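Local coordinates for protein aminotransferase, class III (Thermomicrobium roseum, PDB 6IO1) that probably transfers amino groups with pyridoxal 5'-phosphate as cofactor, as an (S)-enantioselective, thermostable omega-transaminase of the class III aminotransferases, at residues E41-W46 against R52-F57. Residues are numbered along the deposited sequence; the frame is centred on the assembly and turned at random.
Sequences EGVWVW and RYLDGF
Arg52 and Trp44 illustrate how a hairpin can use diagonal neighbours, and not only directly paired residues, to build a stack across one face. The Arg52 guanidinium is stacked on the six-membered ring of Trp44, its plane turned only 17° from the indole and CZ 3.7 Å from the ring centroid, a cation-pi stack. With CG anti to the backbone N (chi1 -168°) and a bend at chi3 (65°), the arginine chain first runs alongside Trp46, setting its CG over the five-membered ring, 3.7 Å from that centroid in a CH-pi contact, and then turns its charged end onto Trp44. On the opposite face Leu54 lies toward the rim, CB 3.8 Å from CZ3 of Trp44, and Val43 CG2 shares that face, so the indole lies between a cation and aliphatic groups. With an alanine at Trp44 the guanidinium would probably be left free to swing, and a gap would open beside Leu54 and Val43. On the other face of the hairpin, Val45 packs CG2 against Tyr53 CB at 3.8 Å. These two residues form the antiparallel hydrogen-bonded pair, Val45 N to Tyr53 O at 2.9 Å and Tyr53 N to Val45 O at 2.8 Å, while Asp55 N adds a nearly straight bond to Val43 O of 2.6 Å. Asp55 turns its carboxylate to His67 and Gly59 N. Strand 44-47 lies between strands 35-41 and 52-55 of a mixed sheet; strand 52-55 runs parallel to strand 413-418 on its far side, and helix 432-450 covers Trp44 and Leu54 through Val437.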
loop_
_atom_site.group_PDB
_atom_site.type_symbol
_atom_site.label_atom_id
_atom_site.label_comp_id
_atom_site.label_asym_id
_atom_site.label_seq_id
_atom_site.Cartn_x
_atom_site.Cartn_y
_atom_site.Cartn_z
ATOM N N GLU B 41 16.684 14.500 -14.179
ATOM C CA GLU B 41 17.882 14.900 -13.449
ATOM C C GLU B 41 17.582 16.183 -12.693
ATOM O O GLU B 41 17.076 17.144 -13.279
ATOM C CB GLU B 41 19.077 15.103 -14.389
ATOM C CG GLU B 41 20.437 15.081 -13.693
ATOM C CD GLU B 41 20.736 16.357 -12.923
ATOM O OE1 GLU B 41 20.352 17.446 -13.400
ATOM O OE2 GLU B 41 21.349 16.271 -11.839
ATOM N N GLY B 42 17.918 16.201 -11.410
ATOM C CA GLY B 42 17.622 17.362 -10.583
ATOM C C GLY B 42 16.134 17.651 -10.587
ATOM O O GLY B 42 15.308 16.788 -10.268
ATOM N N VAL B 43 15.777 18.880 -10.960
ATOM C CA VAL B 43 14.384 19.306 -11.013
ATOM C C VAL B 43 13.802 19.156 -12.414
ATOM O O VAL B 43 12.672 19.588 -12.663
ATOM C CB VAL B 43 14.228 20.751 -10.514
ATOM C CG1 VAL B 43 14.896 20.924 -9.157
ATOM C CG2 VAL B 43 14.806 21.728 -11.530
ATOM N N TRP B 44 14.545 18.545 -13.331
ATOM C CA TRP B 44 14.176 18.477 -14.737
ATOM C C TRP B 44 13.740 17.069 -15.114
ATOM O O TRP B 44 14.290 16.083 -14.615
ATOM C CB TRP B 44 15.346 18.905 -15.627
ATOM C CG TRP B 44 15.867 20.263 -15.304
ATOM C CD1 TRP B 44 17.019 20.565 -14.639
ATOM C CD2 TRP B 44 15.249 21.512 -15.626
ATOM N NE1 TRP B 44 17.158 21.927 -14.531
ATOM C CE2 TRP B 44 16.084 22.532 -15.128
ATOM C CE3 TRP B 44 14.070 21.868 -16.288
ATOM C CZ2 TRP B 44 15.778 23.883 -15.272
ATOM C CZ3 TRP B 44 13.768 23.208 -16.430
ATOM C CH2 TRP B 44 14.618 24.199 -15.924
ATOM N N VAL B 45 12.758 16.992 -16.013
ATOM C CA VAL B 45 12.309 15.740 -16.602
ATOM C C VAL B 45 12.147 15.962 -18.099
ATOM O O VAL B 45 12.030 17.092 -18.573
ATOM C CB VAL B 45 10.986 15.225 -15.988
ATOM C CG1 VAL B 45 11.198 14.792 -14.544
ATOM C CG2 VAL B 45 9.907 16.292 -16.080
ATOM N N TRP B 46 12.196 14.872 -18.852
ATOM C CA TRP B 46 12.040 14.929 -20.300
ATOM C C TRP B 46 10.956 13.955 -20.732
ATOM O O TRP B 46 10.865 12.844 -20.200
ATOM C CB TRP B 46 13.356 14.611 -21.019
ATOM C CG TRP B 46 14.377 15.705 -20.916
ATOM C CD1 TRP B 46 14.643 16.668 -21.846
ATOM C CD2 TRP B 46 15.271 15.945 -19.823
ATOM N NE1 TRP B 46 15.648 17.494 -21.399
ATOM C CE2 TRP B 46 16.050 17.071 -20.158
ATOM C CE3 TRP B 46 15.489 15.317 -18.593
ATOM C CZ2 TRP B 46 17.029 17.582 -19.309
ATOM C CZ3 TRP B 46 16.461 15.827 -17.750
ATOM C CH2 TRP B 46 17.219 16.947 -18.112
ATOM N N ARG B 52 11.669 19.204 -22.580
ATOM C CA ARG B 52 12.087 19.316 -21.188
ATOM C C ARG B 52 11.041 20.065 -20.371
ATOM O O ARG B 52 10.422 21.018 -20.853
ATOM C CB ARG B 52 13.441 20.022 -21.071
ATOM C CG ARG B 52 14.065 19.922 -19.686
ATOM C CD ARG B 52 15.242 20.867 -19.527
ATOM N NE ARG B 52 14.836 22.266 -19.598
ATOM C CZ ARG B 52 15.658 23.291 -19.397
ATOM N NH1 ARG B 52 16.935 23.073 -19.117
ATOM N NH2 ARG B 52 15.205 24.535 -19.481
ATOM N N TYR B 53 10.855 19.623 -19.129
ATOM C CA TYR B 53 9.916 20.211 -18.191
ATOM C C TYR B 53 10.600 20.355 -16.842
ATOM O O TYR B 53 11.491 19.573 -16.493
ATOM C CB TYR B 53 8.652 19.357 -18.007
ATOM C CG TYR B 53 7.915 18.994 -19.274
ATOM C CD1 TYR B 53 8.352 17.954 -20.084
ATOM C CD2 TYR B 53 6.762 19.672 -19.644
ATOM C CE1 TYR B 53 7.670 17.612 -21.236
ATOM C CE2 TYR B 53 6.074 19.338 -20.793
ATOM C CZ TYR B 53 6.533 18.308 -21.585
ATOM O OH TYR B 53 5.850 17.973 -22.732
ATOM N N LEU B 54 10.176 21.361 -16.086
ATOM C CA LEU B 54 10.566 21.493 -14.692
ATOM C C LEU B 54 9.563 20.728 -13.840
ATOM O O LEU B 54 8.353 20.965 -13.932
ATOM C CB LEU B 54 10.618 22.963 -14.270
ATOM C CG LEU B 54 11.375 23.307 -12.982
ATOM C CD1 LEU B 54 11.921 24.722 -13.050
ATOM C CD2 LEU B 54 10.499 23.141 -11.746
ATOM N N ASP B 55 10.066 19.810 -13.016
ATOM C CA ASP B 55 9.212 18.965 -12.184
ATOM C C ASP B 55 8.766 19.792 -10.982
ATOM O O ASP B 55 9.241 19.633 -9.855
ATOM C CB ASP B 55 9.960 17.702 -11.769
ATOM C CG ASP B 55 9.032 16.572 -11.372
ATOM O OD1 ASP B 55 7.813 16.811 -11.268
ATOM O OD2 ASP B 55 9.520 15.441 -11.172
ATOM N N GLY B 56 7.816 20.695 -11.239
ATOM C CA GLY B 56 7.337 21.631 -10.236
ATOM C C GLY B 56 6.539 21.005 -9.112
ATOM O O GLY B 56 6.271 21.685 -8.115
ATOM N N PHE B 57 6.150 19.741 -9.250
ATOM C CA PHE B 57 5.414 19.024 -8.220
ATOM C C PHE B 57 6.246 17.918 -7.588
ATOM O O PHE B 57 5.737 17.197 -6.722
ATOM C CB PHE B 57 4.125 18.440 -8.813
ATOM C CG PHE B 57 2.987 18.332 -7.838
ATOM C CD1 PHE B 57 2.580 19.427 -7.096
ATOM C CD2 PHE B 57 2.305 17.134 -7.685
ATOM C CE1 PHE B 57 1.526 19.326 -6.208
ATOM C CE2 PHE B 57 1.252 17.028 -6.799
ATOM C CZ PHE B 57 0.861 18.125 -6.063
#